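Side-chain contacts in beta-lactamase OXA-2 (Salmonella typhimurium, PDB 1K38), which hydrolyses beta-lactam antibiotics, oxacillin among them, to substituted beta-amino acids and thereby makes its bacterial host resistant: residues K109-D113 against D114-R118; Q169-V172 against K173-I177; V178-R182 against N183-R187; A234-S238 against I239-P243. All blocks are in the same frame, centred on the assembly; numbering follows the deposited sequence.

All four contacts are local and follow one another in series along the chain, so none nests inside or crosses another. Contact 1 turns the end of helix 101-111 into the start of helix 113-122, well away from the others; its centre is about 22 Å from that of contact 2. Contact 2 forms the last turns of helix 166-175, which runs directly into the hairpin of contact 3. These two touch through R187, whose NH2 lies 3.0 Å from K173 O, and both meet the second subunit. Contact 4 then closes helix 226-238 near the C terminus and lays L242 and P243 against W184 of contact 3.

Contact 1: K109-D113 against D114-R118; sequences KEIGD and DKARR
CG of D113 stands anti to its backbone N (chi1 173°), whereas CG of R117 lies beside its own N (chi1 -69°) and leads an extended chain out to NE; together these choices bring acid and base side by side, one turn apart, in the first turn of helix 113-122. The result is an i to i+4 salt bridge just past the bend between two helices. NE of R117 donates to OD1 of D113 at 2.7 Å, a somewhat bent bond on the syn side, a little out of the carboxylate plane. Carboxylate and guanidinium planes are turned 60° apart, and the hydrogen bond falls on NE rather than on a matched pair of N-H groups. R117 NH2 continues to S131 OG, while P130 packs against both D113 and R117.

Next door, D114 sets its OD1 4.1 Å from D113 OD1. Two acids so close would probably be eased by the positive end of the helix, where aspartates are well suited. G112 is the N-cap: its O accepts from A116 N at 3.0 Å, and glycine suits the bend, where a CB would press on I111 O.

On the buried side I111 sends CG2 to within 3.8 Å of K115 CB, the two side chains crossing at about a right angle. The same methyl lies 4.4 Å from A116 CB, and I111 is covered by H57, F60 and A64 of the neighbouring helix 56-64. Where the chain bends, one water replaces a direct bond: it donates to I111 O at 2.8 Å and accepts from K115 N at 2.9 Å.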
loop_
_atom_site.group_PDB
_atom_site.type_symbol
_atom_site.label_atom_id
_atom_site.label_comp_id
_atom_site.label_asym_id
_atom_site.label_seq_id
_atom_site.Cartn_x
_atom_site.Cartn_y
_atom_site.Cartn_z
ATOM N N LYS A 109 -4.902 25.276 -9.766
ATOM C CA LYS A 109 -4.476 26.638 -10.065
ATOM C C LYS A 109 -3.065 26.642 -10.647
ATOM O O LYS A 109 -2.795 27.325 -11.636
ATOM C CB LYS A 109 -4.523 27.493 -8.798
ATOM C CG LYS A 109 -4.157 28.952 -9.014
ATOM C CD LYS A 109 -4.228 29.732 -7.711
ATOM C CE LYS A 109 -3.842 31.190 -7.921
ATOM N NZ LYS A 109 -4.749 31.871 -8.888
ATOM N N GLU A 110 -2.170 25.866 -10.044
ATOM C CA GLU A 110 -0.792 25.797 -10.521
ATOM C C GLU A 110 -0.672 25.084 -11.864
ATOM O O GLU A 110 0.139 25.465 -12.709
ATOM C CB GLU A 110 0.098 25.107 -9.484
ATOM C CG GLU A 110 1.509 24.828 -9.975
ATOM C CD GLU A 110 2.472 24.517 -8.845
ATOM O OE1 GLU A 110 3.610 24.093 -9.135
ATOM O OE2 GLU A 110 2.094 24.706 -7.669
ATOM N N ILE A 111 -1.478 24.048 -12.064
ATOM C CA ILE A 111 -1.447 23.298 -13.311
ATOM C C ILE A 111 -1.977 24.140 -14.470
ATOM O O ILE A 111 -1.382 24.171 -15.548
ATOM C CB ILE A 111 -2.274 21.997 -13.186
ATOM C CG1 ILE A 111 -1.603 21.069 -12.166
ATOM C CG2 ILE A 111 -2.392 21.312 -14.539
ATOM C CD1 ILE A 111 -2.378 19.803 -11.871
ATOM N N GLY A 112 -3.089 24.829 -14.241
ATOM C CA GLY A 112 -3.667 25.661 -15.282
ATOM C C GLY A 112 -4.614 24.895 -16.185
ATOM O O GLY A 112 -4.510 23.675 -16.315
ATOM N N ASP A 113 -5.531 25.615 -16.821
ATOM C CA ASP A 113 -6.513 25.001 -17.708
ATOM C C ASP A 113 -5.916 24.327 -18.938
ATOM O O ASP A 113 -6.297 23.210 -19.283
ATOM C CB ASP A 113 -7.549 26.041 -18.144
ATOM C CG ASP A 113 -8.494 25.511 -19.209
ATOM O OD1 ASP A 113 -8.105 25.491 -20.396
ATOM O OD2 ASP A 113 -9.623 25.104 -18.858
ATOM N N ASP A 114 -4.988 25.004 -19.603
ATOM C CA ASP A 114 -4.367 24.442 -20.797
ATOM C C ASP A 114 -3.708 23.095 -20.531
ATOM O O ASP A 114 -3.921 22.136 -21.271
ATOM C CB ASP A 114 -3.329 25.412 -21.366
ATOM C CG ASP A 114 -3.956 26.680 -21.913
ATOM O OD1 ASP A 114 -4.904 26.572 -22.719
ATOM O OD2 ASP A 114 -3.497 27.781 -21.543
ATOM N N LYS A 115 -2.909 23.025 -19.472
ATOM C CA LYS A 115 -2.220 21.788 -19.135
ATOM C C LYS A 115 -3.212 20.723 -18.674
ATOM O O LYS A 115 -3.048 19.542 -18.981
ATOM C CB LYS A 115 -1.171 22.047 -18.050
ATOM C CG LYS A 115 -0.128 20.950 -17.938
ATOM C CD LYS A 115 1.023 21.349 -17.022
ATOM C CE LYS A 115 2.117 20.290 -17.040
ATOM N NZ LYS A 115 3.282 20.640 -16.177
ATOM N N ALA A 116 -4.244 21.143 -17.947
ATOM C CA ALA A 116 -5.256 20.208 -17.465
ATOM C C ALA A 116 -5.936 19.528 -18.649
ATOM O O ALA A 116 -6.226 18.334 -18.605
ATOM C CB ALA A 116 -6.284 20.940 -16.620
ATOM N N ARG A 117 -6.191 20.294 -19.707
ATOM C CA ARG A 117 -6.820 19.746 -20.900
ATOM C C ARG A 117 -5.900 18.724 -21.554
ATOM O O ARG A 117 -6.348 17.659 -21.973
ATOM C CB ARG A 117 -7.145 20.862 -21.898
ATOM C CG ARG A 117 -8.245 21.797 -21.436
ATOM C CD ARG A 117 -8.476 22.939 -22.418
ATOM N NE ARG A 117 -9.532 23.838 -21.957
ATOM C CZ ARG A 117 -10.830 23.543 -21.961
ATOM N NH1 ARG A 117 -11.244 22.366 -22.408
ATOM N NH2 ARG A 117 -11.714 24.424 -21.509
ATOM N N ARG A 118 -4.611 19.049 -21.641
ATOM C CA ARG A 118 -3.650 18.134 -22.245
ATOM C C ARG A 118 -3.539 16.837 -21.446
ATOM O O ARG A 118 -3.485 15.755 -22.023
ATOM C CB ARG A 118 -2.272 18.792 -22.360
ATOM C CG ARG A 118 -2.177 19.831 -23.470
ATOM C CD ARG A 118 -0.729 20.191 -23.775
ATOM N NE ARG A 118 -0.088 20.919 -22.681
ATOM C CZ ARG A 118 -0.399 22.161 -22.329
ATOM N NH1 ARG A 118 -1.343 22.824 -22.984
ATOM N NH2 ARG A 118 0.236 22.745 -21.320
HETATM O O HOH W 1 -1.939 25.374 -18.015
#

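Contact 2: Q169-V172 against K173-I177; sequences QRLV and KDLMI
L171 and L175 touch along one side of helix 166-175, CD1 of the first lying 4.0 Å from CG of the second, and V172 meets M176, with CG1 of V172 4.2 Å from the SD. Both are i to i+4 pairs of slanting side chains. The branch of V172 that does the touching stands anti to the backbone N (chi1 172°), which carries it toward the next turn. Beneath the side chains run helical bonds, among them L175 N to L171 O at 2.9 Å and M176 N to V172 O at 3.1 Å.

K173 behaves differently. A bend at chi3 (-74°) curls its aliphatic chain back over the preceding turn and sets CE 3.5 Å from Q169 O. Its buried NZ thus reaches N160 OD1 and the carbonyls of L157 and Y158, three oxygen acceptors that suit an ammonium group. R170 NH1 lies 4.3 Å from K173 NZ; the guanidinium makes a salt bridge with E70 of the second subunit, to which K173 adds a long, weak ion pair.

Farther out, L171 rests on L62, V172 on T58 and L59, and L175 on L92 and M96, so leucine and valine fill the space between helices. D174 OD2 makes salt bridges with R93 of its own chain and with R187 of the second subunit. M176 bonds through its backbone to A188, with its side chain about 5 Å from that of K189. This buried helix of a class D beta-lactamase passes into the outermost strand of the chain's own sheet, beside strand 184-192, which carries the probable substrate-binding residues.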
loop_
_atom_site.group_PDB
_atom_site.type_symbol
_atom_site.label_atom_id
_atom_site.label_comp_id
_atom_site.label_asym_id
_atom_site.label_seq_id
_atom_site.Cartn_x
_atom_site.Cartn_y
_atom_site.Cartn_z
ATOM N N GLN A 169 2.586 6.664 -10.360
ATOM C CA GLN A 169 1.470 5.726 -10.400
ATOM C C GLN A 169 1.493 4.862 -9.142
ATOM O O GLN A 169 0.442 4.577 -8.560
ATOM C CB GLN A 169 1.541 4.856 -11.660
ATOM C CG GLN A 169 1.396 5.651 -12.951
ATOM C CD GLN A 169 1.385 4.769 -14.187
ATOM O OE1 GLN A 169 0.413 4.060 -14.452
ATOM N NE2 GLN A 169 2.475 4.803 -14.947
ATOM N N ARG A 170 2.683 4.457 -8.705
ATOM C CA ARG A 170 2.778 3.649 -7.494
ATOM C C ARG A 170 2.383 4.453 -6.258
ATOM O O ARG A 170 1.695 3.942 -5.372
ATOM C CB ARG A 170 4.190 3.089 -7.321
ATOM C CG ARG A 170 4.573 2.095 -8.397
ATOM C CD ARG A 170 5.780 1.254 -7.994
ATOM N NE ARG A 170 6.177 0.369 -9.087
ATOM C CZ ARG A 170 5.470 -0.672 -9.514
ATOM N NH1 ARG A 170 4.315 -0.994 -8.934
ATOM N NH2 ARG A 170 5.893 -1.367 -10.563
ATOM N N LEU A 171 2.810 5.711 -6.190
ATOM C CA LEU A 171 2.452 6.545 -5.053
ATOM C C LEU A 171 0.937 6.706 -4.973
ATOM O O LEU A 171 0.355 6.601 -3.891
ATOM C CB LEU A 171 3.116 7.923 -5.152
ATOM C CG LEU A 171 2.719 8.932 -4.065
ATOM C CD1 LEU A 171 2.891 8.306 -2.684
ATOM C CD2 LEU A 171 3.572 10.199 -4.200
ATOM N N VAL A 172 0.287 6.957 -6.106
ATOM C CA VAL A 172 -1.160 7.120 -6.085
ATOM C C VAL A 172 -1.850 5.828 -5.642
ATOM O O VAL A 172 -2.794 5.873 -4.858
ATOM C CB VAL A 172 -1.697 7.569 -7.466
ATOM C CG1 VAL A 172 -3.225 7.529 -7.476
ATOM C CG2 VAL A 172 -1.228 8.985 -7.758
ATOM N N LYS A 173 -1.383 4.677 -6.124
ATOM C CA LYS A 173 -2.004 3.416 -5.715
ATOM C C LYS A 173 -1.812 3.178 -4.222
ATOM O O LYS A 173 -2.648 2.549 -3.570
ATOM C CB LYS A 173 -1.453 2.244 -6.540
ATOM C CG LYS A 173 -2.030 2.216 -7.950
ATOM C CD LYS A 173 -1.545 1.023 -8.769
ATOM C CE LYS A 173 -0.103 1.194 -9.221
ATOM N NZ LYS A 173 0.338 0.085 -10.118
ATOM N N ASP A 174 -0.719 3.688 -3.670
ATOM C CA ASP A 174 -0.484 3.531 -2.247
ATOM C C ASP A 174 -1.422 4.462 -1.470
ATOM O O ASP A 174 -1.995 4.072 -0.454
ATOM C CB ASP A 174 0.970 3.832 -1.898
ATOM C CG ASP A 174 1.376 3.193 -0.594
ATOM O OD1 ASP A 174 1.986 2.090 -0.610
ATOM O OD2 ASP A 174 1.048 3.785 0.446
ATOM N N LEU A 175 -1.594 5.685 -1.959
ATOM C CA LEU A 175 -2.478 6.650 -1.305
ATOM C C LEU A 175 -3.925 6.143 -1.258
ATOM O O LEU A 175 -4.685 6.483 -0.348
ATOM C CB LEU A 175 -2.411 8.001 -2.037
ATOM C CG LEU A 175 -1.052 8.713 -1.981
ATOM C CD1 LEU A 175 -1.060 9.919 -2.913
ATOM C CD2 LEU A 175 -0.757 9.143 -0.547
ATOM N N MET A 176 -4.287 5.312 -2.232
ATOM C CA MET A 176 -5.632 4.744 -2.334
ATOM C C MET A 176 -5.930 3.614 -1.344
ATOM O O MET A 176 -7.077 3.181 -1.228
ATOM C CB MET A 176 -5.868 4.211 -3.753
ATOM C CG MET A 176 -6.009 5.281 -4.828
ATOM S SD MET A 176 -6.013 4.557 -6.479
ATOM C CE MET A 176 -7.504 3.542 -6.408
ATOM N N ILE A 177 -4.920 3.129 -0.629
ATOM C CA ILE A 177 -5.160 2.028 0.301
ATOM C C ILE A 177 -6.172 2.391 1.378
ATOM O O ILE A 177 -6.007 3.376 2.100
ATOM C CB ILE A 177 -3.854 1.561 0.967
ATOM C CG1 ILE A 177 -2.909 0.998 -0.101
ATOM C CG2 ILE A 177 -4.154 0.494 2.014
ATOM C CD1 ILE A 177 -1.478 0.832 0.383
#

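Contact 3: V178-R182 against N183-R187; sequences VEAGR and NWILR
The beta hairpin of strands 177-181 and 184-192, turned through R182 and N183, begins with a classic beta bulge: V178 and E179 both face L186. V178 N donates almost straight to L186 O at 2.9 Å, while E179 N makes a weak bond of 3.5 Å to the same oxygen. L186 N answers with a 2.8 Å bond to E179 O.

At the turn W184 folds back across its partner strand. Its CG sits between the backbone N and the carbonyl carbon (chi1 62°), a torsion that brings the indole over G181, with G181 N above the middle of the ring. CA of G181 stands 3.8 Å from the centroid of the five-membered ring, a CH-pi contact; glycine, with no CB, leaves room for NE1. The carboxylate of E179 comes in at the far edge, OE2 being 3.4 Å from CH2 of W184; its other oxygen forms a salt bridge with R233. The ring also stacks on W205.

The other side of the sheet carries A180 and I185, a non-hydrogen-bonded pair, with CB of A180 4.1 Å from I185 CG1. The short side chain of A180 suits its packing on A180 of the second subunit, to which its backbone also hydrogen-bonds. R182 reaches E229 of the second subunit in a salt bridge. Such pairing of outermost strands, here within a bulged antiparallel hairpin, is a familiar way to join two sheets across a dimer interface.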
loop_
_atom_site.group_PDB
_atom_site.type_symbol
_atom_site.label_atom_id
_atom_site.label_comp_id
_atom_site.label_asym_id
_atom_site.label_seq_id
_atom_site.Cartn_x
_atom_site.Cartn_y
_atom_site.Cartn_z
ATOM N N VAL A 178 -7.212 1.571 1.480
ATOM C CA VAL A 178 -8.277 1.774 2.457
ATOM C C VAL A 178 -8.304 0.666 3.504
ATOM O O VAL A 178 -8.679 0.897 4.655
ATOM C CB VAL A 178 -9.661 1.828 1.757
ATOM C CG1 VAL A 178 -10.780 1.875 2.792
ATOM C CG2 VAL A 178 -9.731 3.052 0.855
ATOM N N GLU A 179 -7.894 -0.531 3.107
ATOM C CA GLU A 179 -7.904 -1.673 4.012
ATOM C C GLU A 179 -7.050 -2.780 3.414
ATOM O O GLU A 179 -6.850 -2.832 2.202
ATOM C CB GLU A 179 -9.345 -2.174 4.178
ATOM C CG GLU A 179 -9.629 -2.924 5.463
ATOM C CD GLU A 179 -11.092 -3.316 5.577
ATOM O OE1 GLU A 179 -11.956 -2.495 5.200
ATOM O OE2 GLU A 179 -11.378 -4.435 6.049
ATOM N N ALA A 180 -6.543 -3.669 4.260
ATOM C CA ALA A 180 -5.739 -4.778 3.770
ATOM C C ALA A 180 -5.612 -5.889 4.799
ATOM O O ALA A 180 -5.714 -5.653 6.004
ATOM C CB ALA A 180 -4.351 -4.292 3.368
ATOM N N GLY A 181 -5.409 -7.099 4.286
ATOM C CA GLY A 181 -5.216 -8.274 5.114
ATOM C C GLY A 181 -3.915 -8.896 4.640
ATOM O O GLY A 181 -3.241 -8.327 3.787
ATOM N N ARG A 182 -3.559 -10.060 5.172
ATOM C CA ARG A 182 -2.318 -10.712 4.775
ATOM C C ARG A 182 -2.214 -11.015 3.285
ATOM O O ARG A 182 -1.125 -10.937 2.710
ATOM C CB ARG A 182 -2.126 -12.011 5.567
ATOM C CG ARG A 182 -1.897 -11.805 7.054
ATOM C CD ARG A 182 -1.644 -13.133 7.753
ATOM N NE ARG A 182 -1.491 -12.968 9.195
ATOM C CZ ARG A 182 -0.461 -12.364 9.780
ATOM N NH1 ARG A 182 0.527 -11.860 9.047
ATOM N NH2 ARG A 182 -0.424 -12.250 11.101
ATOM N N ASN A 183 -3.337 -11.352 2.654
ATOM C CA ASN A 183 -3.313 -11.680 1.234
ATOM C C ASN A 183 -4.241 -10.851 0.351
ATOM O O ASN A 183 -4.552 -11.251 -0.769
ATOM C CB ASN A 183 -3.617 -13.170 1.026
ATOM C CG ASN A 183 -4.993 -13.564 1.517
ATOM O OD1 ASN A 183 -5.485 -14.652 1.205
ATOM N ND2 ASN A 183 -5.620 -12.694 2.294
ATOM N N TRP A 184 -4.683 -9.699 0.841
ATOM C CA TRP A 184 -5.554 -8.848 0.033
ATOM C C TRP A 184 -5.385 -7.368 0.365
ATOM O O TRP A 184 -5.114 -7.006 1.511
ATOM C CB TRP A 184 -7.023 -9.255 0.194
ATOM C CG TRP A 184 -7.561 -9.133 1.582
ATOM C CD1 TRP A 184 -7.444 -10.043 2.594
ATOM C CD2 TRP A 184 -8.295 -8.028 2.118
ATOM N NE1 TRP A 184 -8.062 -9.573 3.727
ATOM C CE2 TRP A 184 -8.592 -8.338 3.463
ATOM C CE3 TRP A 184 -8.731 -6.805 1.592
ATOM C CZ2 TRP A 184 -9.305 -7.468 4.292
ATOM C CZ3 TRP A 184 -9.439 -5.939 2.415
ATOM C CH2 TRP A 184 -9.719 -6.275 3.752
ATOM N N ILE A 185 -5.533 -6.524 -0.652
ATOM C CA ILE A 185 -5.403 -5.081 -0.481
ATOM C C ILE A 185 -6.535 -4.360 -1.197
ATOM O O ILE A 185 -6.751 -4.551 -2.393
ATOM C CB ILE A 185 -4.055 -4.558 -1.048
ATOM C CG1 ILE A 185 -2.889 -5.263 -0.349
ATOM C CG2 ILE A 185 -3.941 -3.046 -0.826
ATOM C CD1 ILE A 185 -1.525 -4.925 -0.923
ATOM N N LEU A 186 -7.258 -3.530 -0.456
ATOM C CA LEU A 186 -8.364 -2.766 -1.019
ATOM C C LEU A 186 -7.894 -1.343 -1.276
ATOM O O LEU A 186 -7.475 -0.650 -0.345
ATOM C CB LEU A 186 -9.552 -2.749 -0.046
ATOM C CG LEU A 186 -10.738 -1.836 -0.400
ATOM C CD1 LEU A 186 -11.410 -2.304 -1.689
ATOM C CD2 LEU A 186 -11.744 -1.851 0.750
ATOM N N ARG A 187 -7.951 -0.926 -2.541
ATOM C CA ARG A 187 -7.548 0.420 -2.943
ATOM C C ARG A 187 -8.783 1.067 -3.546
ATOM O O ARG A 187 -9.370 0.531 -4.488
ATOM C CB ARG A 187 -6.426 0.367 -3.988
ATOM C CG ARG A 187 -5.222 -0.488 -3.588
ATOM C CD ARG A 187 -4.125 -0.385 -4.646
ATOM N NE ARG A 187 -3.143 -1.463 -4.537
ATOM C CZ ARG A 187 -2.009 -1.403 -3.846
ATOM N NH1 ARG A 187 -1.203 -2.459 -3.824
ATOM N NH2 ARG A 187 -1.671 -0.296 -3.189
#

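Contact 4: A234-S238 against I239-P243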
loop_
_atom_site.group_PDB
_atom_site.type_symbol
_atom_site.label_atom_id
_atom_site.label_comp_id
_atom_site.label_asym_id
_atom_site.label_seq_id
_atom_site.Cartn_x
_atom_site.Cartn_y
_atom_site.Cartn_z
ATOM N N ALA A 234 -21.023 -5.589 -0.001
ATOM C CA ALA A 234 -21.956 -6.715 0.000
ATOM C C ALA A 234 -21.767 -7.528 -1.277
ATOM O O ALA A 234 -21.711 -8.759 -1.245
ATOM C CB ALA A 234 -23.392 -6.216 0.095
ATOM N N ILE A 235 -21.663 -6.831 -2.404
ATOM C CA ILE A 235 -21.470 -7.498 -3.685
ATOM C C ILE A 235 -20.109 -8.195 -3.748
ATOM O O ILE A 235 -20.020 -9.355 -4.159
ATOM C CB ILE A 235 -21.623 -6.489 -4.851
ATOM C CG1 ILE A 235 -23.082 -6.023 -4.917
ATOM C CG2 ILE A 235 -21.191 -7.123 -6.173
ATOM C CD1 ILE A 235 -23.368 -4.970 -5.973
ATOM N N LEU A 236 -19.051 -7.505 -3.329
ATOM C CA LEU A 236 -17.724 -8.108 -3.350
ATOM C C LEU A 236 -17.690 -9.365 -2.479
ATOM O O LEU A 236 -17.101 -10.377 -2.857
ATOM C CB LEU A 236 -16.669 -7.107 -2.875
ATOM C CG LEU A 236 -16.380 -5.941 -3.825
ATOM C CD1 LEU A 236 -15.277 -5.068 -3.241
ATOM C CD2 LEU A 236 -15.967 -6.483 -5.191
ATOM N N ARG A 237 -18.329 -9.306 -1.315
ATOM C CA ARG A 237 -18.361 -10.471 -0.440
ATOM C C ARG A 237 -19.112 -11.625 -1.110
ATOM O O ARG A 237 -18.709 -12.785 -0.987
ATOM C CB ARG A 237 -19.028 -10.134 0.902
ATOM C CG ARG A 237 -18.191 -9.257 1.836
ATOM C CD ARG A 237 -18.756 -9.265 3.257
ATOM N NE ARG A 237 -20.110 -8.718 3.327
ATOM C CZ ARG A 237 -20.395 -7.421 3.418
ATOM N NH1 ARG A 237 -19.421 -6.519 3.461
ATOM N NH2 ARG A 237 -21.659 -7.021 3.462
ATOM N N SER A 238 -20.184 -11.312 -1.835
ATOM C CA SER A 238 -20.973 -12.350 -2.498
ATOM C C SER A 238 -20.182 -13.123 -3.549
ATOM O O SER A 238 -20.515 -14.266 -3.860
ATOM C CB SER A 238 -22.245 -11.756 -3.125
ATOM O OG SER A 238 -21.977 -11.073 -4.337
ATOM N N ILE A 239 -19.144 -12.507 -4.109
ATOM C CA ILE A 239 -18.319 -13.201 -5.094
ATOM C C ILE A 239 -16.944 -13.508 -4.507
ATOM O O ILE A 239 -15.968 -13.703 -5.232
ATOM C CB ILE A 239 -18.162 -12.393 -6.406
ATOM C CG1 ILE A 239 -17.440 -11.069 -6.147
ATOM C CG2 ILE A 239 -19.531 -12.139 -7.017
ATOM C CD1 ILE A 239 -17.139 -10.294 -7.419
ATOM N N GLU A 240 -16.886 -13.547 -3.180
ATOM C CA GLU A 240 -15.660 -13.849 -2.451
ATOM C C GLU A 240 -14.474 -12.964 -2.832
ATOM O O GLU A 240 -13.342 -13.439 -2.943
ATOM C CB GLU A 240 -15.303 -15.331 -2.635
ATOM C CG GLU A 240 -16.338 -16.277 -2.033
ATOM C CD GLU A 240 -15.976 -17.743 -2.206
ATOM O OE1 GLU A 240 -14.818 -18.107 -1.921
ATOM O OE2 GLU A 240 -16.853 -18.532 -2.615
ATOM N N ALA A 241 -14.742 -11.677 -3.028
ATOM C CA ALA A 241 -13.703 -10.709 -3.377
ATOM C C ALA A 241 -13.295 -9.923 -2.131
ATOM O O ALA A 241 -12.415 -9.064 -2.179
ATOM C CB ALA A 241 -14.205 -9.766 -4.453
ATOM N N LEU A 242 -13.968 -10.213 -1.023
ATOM C CA LEU A 242 -13.679 -9.604 0.269
ATOM C C LEU A 242 -13.952 -10.678 1.310
ATOM O O LEU A 242 -14.839 -11.511 1.123
ATOM C CB LEU A 242 -14.573 -8.391 0.545
ATOM C CG LEU A 242 -14.106 -7.018 0.058
ATOM C CD1 LEU A 242 -15.122 -5.969 0.498
ATOM C CD2 LEU A 242 -12.730 -6.692 0.630
ATOM N N PRO A 243 -13.190 -10.682 2.415
ATOM C CA PRO A 243 -13.387 -11.683 3.468
ATOM C C PRO A 243 -14.801 -11.634 4.039
ATOM O O PRO A 243 -15.375 -10.558 4.213
ATOM C CB PRO A 243 -12.333 -11.305 4.505
ATOM C CG PRO A 243 -11.243 -10.691 3.671
ATOM C CD PRO A 243 -12.030 -9.826 2.715
#
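L236 O is gripped by two backbone N-H groups, A241 N at 2.7 Å and I239 N at 3.2 Å, which arrive from opposite faces of its carbonyl plane. The first belongs to a Schellman motif that ends helix 226-238. Its second bond runs from E240 N to R237 O at 3.0 Å, with the donor above the carbonyl plane. E240, the C-prime residue, takes the positive phi (54°) that reverses the chain; glycine is the commoner choice there, but a glutamate can adopt it, and E240 is exposed, where a charged residue is at ease.

The reversal folds apolar residues back upon the last turn. CD2 of L236 meets the CB of A241 at 3.8 Å, the hydrophobic contact that usually accompanies this motif, and a small residue such as A241 suits so close an approach. L242 slants across the other branch, the two CD1 atoms of L236 and L242 being 3.8 Å apart. R237 contributes only its aliphatic part, CG lying 3.9 Å from L242 CB. L242 N is buried here with no partner.

V210 and F212 of strand 208-217 back L236, and the carbonyls beyond the helix are taken up in turn: those of I239 and E240 by R29, and that of A241 by W205 NE1. S238 adds a side-chain bond within the last turn. OG, set between the backbone N and carbonyl carbon (chi1 77°), turns back to donate to I235 O at 2.6 Å, lying in the carbonyl plane on a lone pair. I239 N divides its N-H between L236 O and this I235 O, 3.3 Å away, both bonds bent.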